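Local coordinates for hypothetical protein SA2161 (PDB 1Y7R) that is of unknown function but, as a GNAT-family protein, probably transfers an acetyl group from acetyl-coenzyme A to an acceptor not yet identified, at residues T43-K47 / D48-G52; A70-K73 / S74-G77; Q78-G81 / S82-M85; Y108-D111 / K112-K116. The protein carries 4 engineered substitutions. All blocks are in the same frame, centred on the assembly; numbering follows the deposited sequence.

Contact 1 of 4, residues T43-K47 / D48-G52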
ATOM      1  N   THR A  43      -8.491  10.293  13.228  1.00  5.28           N
ATOM      2  CA  THR A  43      -8.106  11.690  13.407  1.00  5.46           C
ATOM      3  C   THR A  43      -8.200  12.055  14.887  1.00  5.76           C
ATOM      4  O   THR A  43      -9.072  11.551  15.616  1.00  5.90           O
ATOM      5  CB  THR A  43      -8.970  12.668  12.562  1.00  6.22           C
ATOM      6  OG1 THR A  43     -10.345  12.255  12.603  1.00  8.26           O
ATOM      7  CG2 THR A  43      -8.464  12.685  11.068  1.00  8.12           C
ATOM      8  N   LEU A  44      -7.251  12.879  15.321  1.00  5.74           N
ATOM      9  CA  LEU A  44      -7.152  13.356  16.703  1.00  5.64           C
ATOM     10  C   LEU A  44      -7.303  14.859  16.707  1.00  6.16           C
ATOM     11  O   LEU A  44      -6.650  15.568  15.927  1.00  6.48           O
ATOM     12  CB  LEU A  44      -5.783  13.030  17.284  1.00  6.68           C
ATOM     13  CG  LEU A  44      -5.360  11.556  17.254  1.00  6.97           C
ATOM     14  CD1 LEU A  44      -3.969  11.470  17.867  1.00  8.31           C
ATOM     15  CD2 LEU A  44      -6.276  10.631  17.987  1.00 10.54           C
ATOM     16  N   TYR A  45      -8.127  15.344  17.619  1.00  6.77           N
ATOM     17  CA  TYR A  45      -8.383  16.778  17.717  1.00  7.49           C
ATOM     18  C   TYR A  45      -8.102  17.273  19.144  1.00  8.24           C
ATOM     19  O   TYR A  45      -8.486  16.608  20.127  1.00  8.68           O
ATOM     20  CB  TYR A  45      -9.833  17.104  17.371  1.00  9.18           C
ATOM     21  CG  TYR A  45     -10.229  16.895  15.940  1.00 11.31           C
ATOM     22  CD1 TYR A  45     -10.086  17.926  15.009  1.00 11.11           C
ATOM     23  CD2 TYR A  45     -10.799  15.701  15.514  1.00 11.29           C
ATOM     24  CE1 TYR A  45     -10.459  17.766  13.690  1.00 13.07           C
ATOM     25  CE2 TYR A  45     -11.190  15.531  14.178  1.00 13.47           C
ATOM     26  CZ  TYR A  45     -11.022  16.570  13.276  1.00 13.99           C
ATOM     27  OH  TYR A  45     -11.395  16.391  11.943  1.00 15.51           O
ATOM     28  N   ASP A  46      -7.436  18.423  19.234  1.00  8.64           N
ATOM     29  CA  ASP A  46      -7.197  19.100  20.495  1.00  8.72           C
ATOM     30  C   ASP A  46      -8.142  20.287  20.423  1.00  9.35           C
ATOM     31  O   ASP A  46      -7.899  21.215  19.628  1.00  8.24           O
ATOM     32  CB  ASP A  46      -5.736  19.590  20.612  1.00  9.12           C
ATOM     33  CG  ASP A  46      -5.467  20.313  21.926  1.00 11.15           C
ATOM     34  OD1 ASP A  46      -6.415  20.484  22.708  1.00 12.03           O
ATOM     35  OD2 ASP A  46      -4.303  20.734  22.201  1.00 13.82           O
ATOM     36  N   LYS A  47      -9.217  20.223  21.226  1.00  9.66           N
ATOM     37  CA  LYS A  47     -10.344  21.162  21.147  1.00 10.44           C
ATOM     38  C   LYS A  47     -10.844  21.141  19.686  1.00 10.60           C
ATOM     39  O   LYS A  47     -11.264  20.084  19.221  1.00 10.58           O
ATOM     40  CB  LYS A  47      -9.958  22.549  21.701  1.00 10.87           C
ATOM     41  CG  LYS A  47      -9.679  22.452  23.212  1.00 14.79           C
ATOM     42  CD  LYS A  47      -9.293  23.804  23.810  1.00 19.69           C
ATOM     43  CE  LYS A  47      -8.025  23.657  24.669  1.00 22.95           C
ATOM     44  NZ  LYS A  47      -7.672  24.922  25.371  1.00 27.13           N
ATOM     45  N   ASP A  48     -10.750  22.243  18.954  1.00 10.35           N
ATOM     46  CA  ASP A  48     -11.228  22.237  17.566  1.00 11.16           C
ATOM     47  C   ASP A  48     -10.108  22.197  16.524  1.00 10.15           C
ATOM     48  O   ASP A  48     -10.346  22.490  15.350  1.00 11.61           O
ATOM     49  CB  ASP A  48     -12.181  23.410  17.303  1.00 12.48           C
ATOM     50  CG  ASP A  48     -13.459  23.311  18.100  1.00 16.71           C
ATOM     51  OD1 ASP A  48     -13.706  22.257  18.744  1.00 19.49           O
ATOM     52  OD2 ASP A  48     -14.208  24.317  18.084  1.00 22.08           O
ATOM     53  N   ARG A  49      -8.915  21.785  16.930  1.00  8.87           N
ATOM     54  CA  ARG A  49      -7.794  21.719  15.994  1.00  7.47           C
ATOM     55  C   ARG A  49      -7.400  20.281  15.709  1.00  7.20           C
ATOM     56  O   ARG A  49      -7.201  19.497  16.658  1.00  6.88           O
ATOM     57  CB  ARG A  49      -6.572  22.435  16.544  1.00  8.24           C
ATOM     58  CG  ARG A  49      -5.398  22.484  15.566  1.00  9.39           C
ATOM     59  CD  ARG A  49      -4.189  23.129  16.205  1.00  8.71           C
ATOM     60  NE  ARG A  49      -3.160  23.384  15.193  1.00  8.02           N
ATOM     61  CZ  ARG A  49      -1.914  23.735  15.466  1.00  8.47           C
ATOM     62  NH1 ARG A  49      -1.500  23.851  16.728  1.00  9.70           N
ATOM     63  NH2 ARG A  49      -1.072  23.924  14.462  1.00  8.71           N
ATOM     64  N   LEU A  50      -7.241  19.964  14.420  1.00  6.40           N
ATOM     65  CA  LEU A  50      -6.747  18.634  14.047  1.00  6.22           C
ATOM     66  C   LEU A  50      -5.252  18.588  14.368  1.00  5.96           C
ATOM     67  O   LEU A  50      -4.501  19.419  13.843  1.00  6.41           O
ATOM     68  CB  LEU A  50      -6.933  18.363  12.546  1.00  6.82           C
ATOM     69  CG  LEU A  50      -6.489  16.984  12.043  1.00  7.31           C
ATOM     70  CD1 LEU A  50      -7.335  15.861  12.588  1.00  9.97           C
ATOM     71  CD2 LEU A  50      -6.501  16.912  10.513  1.00  7.22           C
ATOM     72  N   ILE A  51      -4.825  17.603  15.168  1.00  4.99           N
ATOM     73  CA  ILE A  51      -3.409  17.489  15.486  1.00  5.07           C
ATOM     74  C   ILE A  51      -2.711  16.216  14.951  1.00  4.76           C
ATOM     75  O   ILE A  51      -1.481  16.126  14.955  1.00  6.19           O
ATOM     76  CB  ILE A  51      -3.161  17.735  16.978  1.00  4.49           C
ATOM     77  CG1 ILE A  51      -3.660  16.571  17.849  1.00  7.02           C
ATOM     78  CG2 ILE A  51      -3.804  19.080  17.390  1.00  6.70           C
ATOM     79  CD1 ILE A  51      -2.726  15.392  17.883  1.00 10.41           C
ATOM     80  N   GLY A  52      -3.508  15.244  14.496  1.00  4.77           N
ATOM     81  CA  GLY A  52      -2.931  13.976  14.049  1.00  5.19           C
ATOM     82  C   GLY A  52      -3.903  13.131  13.266  1.00  5.44           C
ATOM     83  O   GLY A  52      -5.124  13.286  13.382  1.00  5.47           O
TER

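Contact 2 of 4, residues A70-K73 / S74-G77. Engineered in segment 70-73: L72 (natural residue Ser). With PO4 (phosphate ion), chain D.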
ATOM      1  N   ALA A  70       0.539  11.285  10.332  1.00  7.86           N
ATOM      2  CA  ALA A  70       0.945  12.684  10.378  1.00  6.62           C
ATOM      3  C   ALA A  70       0.547  13.236  11.725  1.00  7.14           C
ATOM      4  O   ALA A  70      -0.641  13.223  12.065  1.00  7.68           O
ATOM      5  CB  ALA A  70       0.227  13.466   9.292  1.00  8.72           C
ATOM      6  N   VAL A  71       1.517  13.751  12.471  1.00  5.19           N
ATOM      7  CA  VAL A  71       1.233  14.414  13.751  1.00  5.02           C
ATOM      8  C   VAL A  71       1.895  15.792  13.659  1.00  5.52           C
ATOM      9  O   VAL A  71       3.051  15.881  13.252  1.00  4.85           O
ATOM     10  CB  VAL A  71       1.830  13.581  14.944  1.00  5.34           C
ATOM     11  CG1 VAL A  71       1.802  14.370  16.256  1.00  6.00           C
ATOM     12  CG2 VAL A  71       1.135  12.171  15.054  1.00  6.35           C
ATOM     13  N   LEU A  72       1.187  16.862  14.025  1.00  4.11           N
ATOM     14  CA  LEU A  72       1.805  18.200  14.055  1.00  4.84           C
ATOM     15  C   LEU A  72       3.174  18.185  14.705  1.00  5.77           C
ATOM     16  O   LEU A  72       3.372  17.569  15.769  1.00  4.37           O
ATOM     17  CB  LEU A  72       0.931  19.190  14.807  1.00  6.19           C
ATOM     18  CG  LEU A  72      -0.401  19.505  14.154  1.00  6.22           C
ATOM     19  CD1 LEU A  72      -1.184  20.401  15.114  1.00  5.47           C
ATOM     20  CD2 LEU A  72      -0.147  20.218  12.823  1.00  5.92           C
ATOM     21  N   LYS A  73       4.120  18.887  14.078  1.00  6.22           N
ATOM     22  CA  LYS A  73       5.459  18.984  14.653  1.00  8.51           C
ATOM     23  C   LYS A  73       5.376  19.415  16.132  1.00  8.39           C
ATOM     24  O   LYS A  73       6.035  18.818  16.986  1.00  9.39           O
ATOM     25  CB  LYS A  73       6.284  19.966  13.848  1.00  9.83           C
ATOM     26  CG  LYS A  73       7.616  19.424  13.323  1.00 15.21           C
ATOM     27  CD  LYS A  73       7.563  18.021  12.714  1.00 19.04           C
ATOM     28  CE  LYS A  73       9.004  17.458  12.529  1.00 20.13           C
ATOM     29  NZ  LYS A  73       9.077  15.954  12.333  1.00 24.19           N
ATOM     30  N   SER A  74       4.510  20.377  16.437  1.00  9.06           N
ATOM     31  CA  SER A  74       4.403  20.914  17.795  1.00  9.06           C
ATOM     32  C   SER A  74       3.798  19.908  18.792  1.00  8.73           C
ATOM     33  O   SER A  74       3.947  20.086  20.006  1.00  8.59           O
ATOM     34  CB  SER A  74       3.613  22.230  17.819  1.00 10.23           C
ATOM     35  OG  SER A  74       2.302  22.026  17.318  1.00 10.68           O
ATOM     36  N   TYR A  75       3.141  18.858  18.280  1.00  6.80           N
ATOM     37  CA  TYR A  75       2.571  17.784  19.107  1.00  7.31           C
ATOM     38  C   TYR A  75       3.366  16.473  19.072  1.00  7.73           C
ATOM     39  O   TYR A  75       2.951  15.471  19.701  1.00  6.81           O
ATOM     40  CB  TYR A  75       1.143  17.498  18.640  1.00  7.76           C
ATOM     41  CG  TYR A  75       0.133  18.526  19.120  1.00  7.75           C
ATOM     42  CD1 TYR A  75       0.036  19.780  18.515  1.00  8.80           C
ATOM     43  CD2 TYR A  75      -0.728  18.232  20.182  1.00 10.33           C
ATOM     44  CE1 TYR A  75      -0.875  20.718  18.955  1.00  8.67           C
ATOM     45  CE2 TYR A  75      -1.653  19.161  20.634  1.00 10.19           C
ATOM     46  CZ  TYR A  75      -1.719  20.414  20.019  1.00 10.13           C
ATOM     47  OH  TYR A  75      -2.650  21.346  20.453  1.00 12.10           O
ATOM     48  N   GLN A  76       4.499  16.454  18.357  1.00  7.35           N
ATOM     49  CA  GLN A  76       5.259  15.218  18.213  1.00  7.61           C
ATOM     50  C   GLN A  76       6.038  14.926  19.502  1.00  8.65           C
ATOM     51  O   GLN A  76       6.233  15.817  20.344  1.00  8.92           O
ATOM     52  CB  GLN A  76       6.205  15.284  17.001  1.00  8.60           C
ATOM     53  CG  GLN A  76       5.481  15.059  15.657  1.00  7.90           C
ATOM     54  CD  GLN A  76       6.406  15.174  14.442  1.00  9.65           C
ATOM     55  OE1 GLN A  76       5.946  15.286  13.282  1.00 12.72           O
ATOM     56  NE2 GLN A  76       7.685  15.131  14.683  1.00  7.81           N
ATOM     57  N   GLY A  77       6.447  13.671  19.667  1.00  8.53           N
ATOM     58  CA  GLY A  77       7.329  13.297  20.784  1.00  9.21           C
ATOM     59  C   GLY A  77       6.607  13.096  22.100  1.00  8.88           C
ATOM     60  O   GLY A  77       7.226  13.130  23.175  1.00  8.87           O
TER
HETATM   61  P   PO4 D 504       5.159  10.849  17.168  0.50  9.47           P
HETATM   62  O1  PO4 D 504       5.868   9.514  17.102  0.50  8.75           O
HETATM   63  O2  PO4 D 504       4.354  10.947  18.435  0.50  7.81           O
HETATM   64  O3  PO4 D 504       4.188  10.907  16.000  0.50  5.48           O
HETATM   65  O4  PO4 D 504       6.145  11.993  17.168  0.50  6.26           O

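Contact 3 of 4, residues Q78-G81 / S82-M85. Engineered in segment 78-81: A79 (natural residue Asp). With PO4 (phosphate ion), chain C; PO4 (phosphate ion), chain D.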
ATOM      1  N   GLN A  78       5.301  12.841  22.055  1.00  8.51           N
ATOM      2  CA  GLN A  78       4.561  12.640  23.314  1.00  9.69           C
ATOM      3  C   GLN A  78       3.378  11.666  23.294  1.00  9.04           C
ATOM      4  O   GLN A  78       2.467  11.792  24.130  1.00  9.75           O
ATOM      5  CB  GLN A  78       4.078  13.960  23.863  1.00 10.34           C
ATOM      6  CG  GLN A  78       3.167  14.731  22.944  1.00 12.08           C
ATOM      7  CD  GLN A  78       3.152  16.167  23.364  1.00 15.57           C
ATOM      8  OE1 GLN A  78       2.717  16.468  24.464  1.00 17.37           O
ATOM      9  NE2 GLN A  78       3.709  17.055  22.541  1.00 15.89           N
ATOM     10  N   ALA A  79       3.403  10.711  22.361  1.00  7.89           N
ATOM     11  CA  ALA A  79       2.439   9.593  22.303  1.00  7.08           C
ATOM     12  C   ALA A  79       1.321   9.700  21.300  1.00  6.67           C
ATOM     13  O   ALA A  79       0.553   8.747  21.158  1.00  4.08           O
ATOM     14  CB  ALA A  79       1.838   9.295  23.632  1.00 11.44           C
ATOM     15  N   TYR A  80       1.203  10.830  20.590  1.00  5.84           N
ATOM     16  CA  TYR A  80       0.076  10.910  19.653  1.00  5.09           C
ATOM     17  C   TYR A  80       0.221   9.989  18.432  1.00  5.94           C
ATOM     18  O   TYR A  80      -0.779   9.433  17.964  1.00  5.32           O
ATOM     19  CB  TYR A  80      -0.232  12.356  19.266  1.00  6.62           C
ATOM     20  CG  TYR A  80      -0.814  13.094  20.451  1.00  4.62           C
ATOM     21  CD1 TYR A  80      -2.011  12.670  21.042  1.00  6.31           C
ATOM     22  CD2 TYR A  80      -0.130  14.143  21.025  1.00  7.44           C
ATOM     23  CE1 TYR A  80      -2.541  13.329  22.152  1.00  8.36           C
ATOM     24  CE2 TYR A  80      -0.647  14.815  22.138  1.00  7.38           C
ATOM     25  CZ  TYR A  80      -1.854  14.400  22.683  1.00  6.88           C
ATOM     26  OH  TYR A  80      -2.364  15.046  23.793  1.00  8.15           O
ATOM     27  N   GLY A  81       1.454   9.814  17.947  1.00  6.00           N
ATOM     28  CA  GLY A  81       1.710   8.827  16.868  1.00  5.92           C
ATOM     29  C   GLY A  81       1.295   7.442  17.372  1.00  4.74           C
ATOM     30  O   GLY A  81       0.679   6.642  16.640  1.00  5.55           O
ATOM     31  N   SER A  82       1.611   7.144  18.632  1.00  5.78           N
ATOM     32  CA  SER A  82       1.276   5.845  19.200  1.00  5.73           C
ATOM     33  C   SER A  82      -0.229   5.706  19.315  1.00  5.55           C
ATOM     34  O   SER A  82      -0.764   4.647  19.027  1.00  5.75           O
ATOM     35  CB  SER A  82       1.910   5.643  20.582  1.00  5.55           C
ATOM     36  OG  SER A  82       3.227   5.106  20.452  1.00  9.36           O
ATOM     37  N   LEU A  83      -0.912   6.782  19.705  1.00  5.51           N
ATOM     38  CA  LEU A  83      -2.379   6.754  19.784  1.00  5.12           C
ATOM     39  C   LEU A  83      -3.037   6.423  18.422  1.00  4.45           C
ATOM     40  O   LEU A  83      -3.909   5.536  18.318  1.00  5.61           O
ATOM     41  CB  LEU A  83      -2.887   8.084  20.374  1.00  4.35           C
ATOM     42  CG  LEU A  83      -4.410   8.081  20.666  1.00  7.54           C
ATOM     43  CD1 LEU A  83      -4.854   6.964  21.609  1.00  9.70           C
ATOM     44  CD2 LEU A  83      -4.760   9.392  21.269  1.00  6.48           C
ATOM     45  N   ILE A  84      -2.570   7.105  17.380  1.00  3.98           N
ATOM     46  CA  ILE A  84      -2.979   6.816  15.997  1.00  4.15           C
ATOM     47  C   ILE A  84      -2.758   5.330  15.652  1.00  3.99           C
ATOM     48  O   ILE A  84      -3.669   4.627  15.191  1.00  4.67           O
ATOM     49  CB  ILE A  84      -2.244   7.760  15.039  1.00  3.73           C
ATOM     50  CG1 ILE A  84      -2.841   9.169  15.185  1.00  5.05           C
ATOM     51  CG2 ILE A  84      -2.346   7.269  13.582  1.00  5.34           C
ATOM     52  CD1 ILE A  84      -1.950  10.303  14.677  1.00 10.00           C
HETATM   53  N   MSE A  85      -1.560   4.845  15.932  1.00  4.85           N
HETATM   54  CA  MSE A  85      -1.216   3.460  15.597  1.00  5.50           C
HETATM   55  C   MSE A  85      -2.067   2.472  16.384  1.00  5.98           C
HETATM   56  O   MSE A  85      -2.450   1.457  15.832  1.00  6.37           O
HETATM   57  CB  MSE A  85       0.275   3.195  15.828  1.00  6.93           C
HETATM   58  CG  MSE A  85       1.211   3.769  14.790  1.00  6.56           C
HETATM   59 SE   MSE A  85       0.825   3.045  12.963  1.00 17.61          SE
HETATM   60  CE  MSE A  85       1.392   1.193  13.268  1.00 10.83           C
TER
HETATM   61  P   PO4 C 503       5.282   8.296  20.280  0.50  2.06           P
HETATM   62  O1  PO4 C 503       6.082   8.091  19.002  0.50  2.00           O
HETATM   63  O2  PO4 C 503       5.155   7.018  21.071  0.50  2.00           O
HETATM   64  O3  PO4 C 503       3.914   8.770  19.827  0.50  2.00           O
HETATM   65  O4  PO4 C 503       5.834   9.396  21.162  0.50  3.35           O
HETATM   66  P   PO4 D 504       5.159  10.849  17.168  0.50  9.47           P
HETATM   67  O1  PO4 D 504       5.868   9.514  17.102  0.50  8.75           O
HETATM   68  O2  PO4 D 504       4.354  10.947  18.435  0.50  7.81           O
HETATM   69  O3  PO4 D 504       4.188  10.907  16.000  0.50  5.48           O
HETATM   70  O4  PO4 D 504       6.145  11.993  17.168  0.50  6.26           O

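Contact 4 of 4, residues Y108-D111 / K112-K116. Engineered in segment 112-116: V115 (natural residue Ala).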
ATOM      1  N   TYR A 108      13.883   7.502   9.175  1.00 21.96           N
ATOM      2  CA  TYR A 108      14.504   7.419  10.487  1.00 25.12           C
ATOM      3  C   TYR A 108      13.904   8.447  11.456  1.00 25.38           C
ATOM      4  O   TYR A 108      13.220   9.375  11.035  1.00 27.05           O
ATOM      5  CB  TYR A 108      16.025   7.429  10.352  1.00 26.63           C
ATOM      6  CG  TYR A 108      16.480   6.063   9.913  1.00 29.85           C
ATOM      7  CD1 TYR A 108      16.227   5.598   8.607  1.00 31.66           C
ATOM      8  CD2 TYR A 108      17.088   5.191  10.820  1.00 33.12           C
ATOM      9  CE1 TYR A 108      16.609   4.319   8.217  1.00 33.47           C
ATOM     10  CE2 TYR A 108      17.478   3.911  10.439  1.00 33.91           C
ATOM     11  CZ  TYR A 108      17.234   3.478   9.143  1.00 32.42           C
ATOM     12  OH  TYR A 108      17.626   2.202   8.791  1.00 32.26           O
ATOM     13  N   PRO A 109      14.230   8.372  12.742  1.00 25.27           N
ATOM     14  CA  PRO A 109      13.342   8.233  13.860  1.00 24.10           C
ATOM     15  C   PRO A 109      11.939   7.611  13.677  1.00 22.50           C
ATOM     16  O   PRO A 109      11.511   6.902  14.584  1.00 21.51           O
ATOM     17  CB  PRO A 109      13.330   9.657  14.420  1.00 24.46           C
ATOM     18  CG  PRO A 109      14.864  10.134  14.100  1.00 25.20           C
ATOM     19  CD  PRO A 109      15.470   8.984  13.233  1.00 25.60           C
ATOM     20  N   ALA A 110      11.229   7.835  12.565  1.00 20.52           N
ATOM     21  CA  ALA A 110       9.853   7.290  12.455  1.00 18.49           C
ATOM     22  C   ALA A 110       9.821   5.782  12.653  1.00 16.86           C
ATOM     23  O   ALA A 110       8.868   5.237  13.219  1.00 15.27           O
ATOM     24  CB  ALA A 110       9.189   7.659  11.134  1.00 19.48           C
ATOM     25  N   ASP A 111      10.860   5.093  12.187  1.00 15.15           N
ATOM     26  CA  ASP A 111      10.906   3.635  12.374  1.00 15.20           C
ATOM     27  C   ASP A 111      10.795   3.235  13.855  1.00 14.51           C
ATOM     28  O   ASP A 111      10.259   2.167  14.188  1.00 14.11           O
ATOM     29  CB  ASP A 111      12.122   2.974  11.687  1.00 15.96           C
ATOM     30  CG  ASP A 111      13.470   3.636  12.027  1.00 19.16           C
ATOM     31  OD1 ASP A 111      13.531   4.758  12.569  1.00 21.02           O
ATOM     32  OD2 ASP A 111      14.502   3.014  11.698  1.00 22.90           O
ATOM     33  N   LYS A 112      11.259   4.108  14.748  1.00 13.45           N
ATOM     34  CA  LYS A 112      11.151   3.840  16.189  1.00 13.42           C
ATOM     35  C   LYS A 112       9.719   3.708  16.690  1.00 12.34           C
ATOM     36  O   LYS A 112       9.455   2.942  17.642  1.00 13.20           O
ATOM     37  CB  LYS A 112      11.844   4.930  16.999  1.00 13.56           C
ATOM     38  CG  LYS A 112      13.331   5.049  16.742  1.00 17.73           C
ATOM     39  CD  LYS A 112      13.939   6.044  17.725  1.00 19.80           C
ATOM     40  CE  LYS A 112      15.392   6.354  17.374  1.00 24.11           C
ATOM     41  NZ  LYS A 112      16.265   5.135  17.256  1.00 24.54           N
ATOM     42  N   LEU A 113       8.811   4.479  16.093  1.00  9.95           N
ATOM     43  CA  LEU A 113       7.384   4.375  16.403  1.00  8.34           C
ATOM     44  C   LEU A 113       6.818   3.016  15.945  1.00  7.94           C
ATOM     45  O   LEU A 113       6.154   2.295  16.716  1.00  7.62           O
ATOM     46  CB  LEU A 113       6.615   5.509  15.720  1.00  8.12           C
ATOM     47  CG  LEU A 113       5.088   5.321  15.748  1.00  7.31           C
ATOM     48  CD1 LEU A 113       4.604   5.346  17.199  1.00  8.75           C
ATOM     49  CD2 LEU A 113       4.354   6.325  14.944  1.00  8.38           C
ATOM     50  N   TYR A 114       7.100   2.641  14.703  1.00  7.40           N
ATOM     51  CA  TYR A 114       6.428   1.434  14.162  1.00  6.82           C
ATOM     52  C   TYR A 114       6.959   0.177  14.805  1.00  6.62           C
ATOM     53  O   TYR A 114       6.237  -0.792  14.940  1.00  6.81           O
ATOM     54  CB  TYR A 114       6.542   1.370  12.639  1.00  7.71           C
ATOM     55  CG  TYR A 114       6.074   2.670  12.037  1.00  8.93           C
ATOM     56  CD1 TYR A 114       4.739   3.078  12.177  1.00 10.08           C
ATOM     57  CD2 TYR A 114       6.949   3.497  11.337  1.00  9.36           C
ATOM     58  CE1 TYR A 114       4.305   4.297  11.652  1.00 11.14           C
ATOM     59  CE2 TYR A 114       6.532   4.704  10.812  1.00 12.01           C
ATOM     60  CZ  TYR A 114       5.217   5.106  10.963  1.00 12.77           C
ATOM     61  OH  TYR A 114       4.803   6.316  10.393  1.00 14.55           O
ATOM     62  N   VAL A 115       8.211   0.212  15.253  1.00  7.95           N
ATOM     63  CA  VAL A 115       8.810  -0.931  15.957  1.00  8.89           C
ATOM     64  C   VAL A 115       7.990  -1.304  17.211  1.00  8.99           C
ATOM     65  O   VAL A 115       7.888  -2.484  17.577  1.00  9.67           O
ATOM     66  CB  VAL A 115      10.311  -0.642  16.324  1.00  9.92           C
ATOM     67  CG1 VAL A 115      10.888  -1.793  17.125  1.00 12.40           C
ATOM     68  CG2 VAL A 115      11.118  -0.457  15.062  1.00  8.97           C
ATOM     69  N   LYS A 116       7.425  -0.294  17.877  1.00  8.99           N
ATOM     70  CA  LYS A 116       6.560  -0.497  19.054  1.00  9.41           C
ATOM     71  C   LYS A 116       5.346  -1.391  18.790  1.00  9.96           C
ATOM     72  O   LYS A 116       4.789  -1.978  19.717  1.00  9.97           O
ATOM     73  CB  LYS A 116       6.029   0.852  19.570  1.00  9.31           C
ATOM     74  CG  LYS A 116       7.093   1.777  20.082  1.00 10.34           C
ATOM     75  CD  LYS A 116       6.457   3.114  20.567  1.00 10.26           C
ATOM     76  CE  LYS A 116       7.542   4.095  20.975  1.00 13.87           C
ATOM     77  NZ  LYS A 116       8.447   3.392  21.953  1.00 16.83           N
TER

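Contact 1 of 4, residues T43-K47 / D48-G52
Y45 packs against L50, and L44 against I51, across the turn of a beta hairpin: a local contact between strands 40-46 and 49-58 of the main sheet. A type II' turn runs from D46 to R49 and is closed by a reciprocal pair of bonds, D46 N to R49 O at 2.8 Å and R49 N to D46 O at 2.9 Å. Behind it Y45 and L50 form a non-hydrogen-bonded pair. The methyl CD1 of L50 sits over one face of the tyrosine ring, 4.0 Å from the centroid and 18° off the normal, in a CH-pi contact. L50 reaches the ring with CG anti to its backbone N (chi1 -178°), and the same methyl also meets T43 CB at 3.6 Å. Farther from the turn the register slips by one residue. L44 O receives a nearly straight bond from I51 N (2.8 Å, 169°) and a weak one from G52 N (3.5 Å), while L44 N is tied to G52 O at 2.9 Å. I51 CD1 closes on L44 CB at 3.9 Å. L44 is received by Y80, L83 and I84 of helix 80-95, whereas L50 meets D13 and L17 of helix 11-20; D46 OD2 is hydrogen-bonded to the hydroxyl of Y75. With I51 and G52 both facing L44, this is a classic beta bulge within a tight antiparallel hairpin.

Contact 2 of 4, residues A70-K73 / S74-G77
V71 and L72 lean on Q76 and Y75 where strand 63-71 passes through a short 3-10 turn into a loop, in a position consistent with the pyrophosphate-binding loop of GNAT acetyltransferases. The tight part lies on the sheet side. L72, an engineered residue, and Y75 run side by side in the same direction, each with CG anti to its own carbonyl carbon (chi1 -66° and -77°), and L72 CD1 meets Y75 CD1 at 3.7 Å. I51 and R49 pack against the same two side chains, and the Y75 hydroxyl has its partner, D46, in that hairpin. V71 adds its CG1 branch, 3.8 Å from Q76 CG and 4.0 Å from Y75 CB. Two backbone bonds draw the turn together: Y75 N to L72 O at 2.8 Å and Q76 N to K73 O at 3.1 Å. The side formed by K73 and S74 is exposed to solvent. K73 bends at chi2 and folds back beside the carboxamide of Q76, whose orientation is uncertain, while S74 only grazes L72, its OG 4.0 Å from L72 CB. At the phosphate, which probably comes from the crystallisation liquor, the CG2 branch of V71 lies 3.4 Å from phosphate O3, and G77 N gives a hydrogen bond to O4 of that phosphate at 3.0 Å (154°).

Contact 3 of 4, residues Q78-G81 / S82-M85
G81, Y80 and S82 carry this local contact, in which the first turn of helix 80-95 closes on the next residues of the same helix. G81 O accepts the backbone N of M85, a selenomethionine, at 3.0 Å. Y80 O accepts I84 N, also at 3.0 Å, and the CG1 branch of I84 lies alongside that carbonyl oxygen. The Y80 ring is touched at its edge, near its plane, by L83 CD2, 4.3 Å from Y80 CD1; L44 of the neighbouring hairpin meets both side chains. A79, an engineered residue at the N-cap position, takes L83 N on its carbonyl O. Here the helix start binds anions, its backbone N-H groups probably stabilising their negative charge, consistent with the pyrophosphate-binding loop of GNAT acetyltransferases; two phosphate ions, probably from the crystallisation liquor, lie at the site. One is gripped by S82 twice: the backbone N bonds to its O3 at 3.1 Å, and OG, anti to the carbonyl carbon of its own residue (chi1 -87°), bonds to O2 at 2.8 Å. A79 N adds a weak bond to O4 of the same ion. The second phosphate accepts G81 N on its O2 at 3.2 Å, and its O3 comes within 3.4 Å of G81 CA, an approach made easier by the missing side chain.

Contact 4 of 4, residues Y108-D111 / K112-K116
A110 meets Y114 one turn further along the short helix 110-115, a local contact within one helix. Y114 holds CG anti to its carbonyl carbon (chi1 -52°), which lays the ring back toward A110: CE2 is 4.0 Å from A110 CB, and CD2 is 3.2 Å from A110 O, which approaches the ring obliquely. That oxygen takes the backbone N of L113 at 3.0 Å and, weakly, that of Y114. With K112 N bonded to P109 O at 2.8 Å, the first turn is wound partly in 3-10 fashion. The helix follows strand 101-107 in the GNAT fold; L104 and A106 of that strand, together with M85 of helix 80-95, pack against the Y114 side chain. D111 has its CG between the backbone N and the carbonyl carbon (chi1 51°), which carries OD2 over one face of the Y108 ring. K112 CB lies 3.1 Å from P109 O, and K112 CG follows at 3.4 Å from the same oxygen. The side chains of D111, Y114 and the engineered V115 pack on M129 of the second subunit.

Contacts 1 and 3 are partly buried and contacts 2 and 4 lie nearer the surface. Contacts 1 and 2 share the sheet: I51 O is bonded to L72 N across neighbouring strands, and a side-chain hydrogen bond also joins the two. Contact 3 joins contact 1 through packing of L44 and G52 on Y80, L83 and I84, and joins contact 2 through V71 and a phosphate that both bind. Contact 4 reaches contact 3 where L113 CD1 rests 3.5 Å from S82 OG, but touches neither contact 1 nor contact 2. Paired strands dominate contact 1, anion binding marks contacts 2 and 3, and contact 4 alone meets the second subunit.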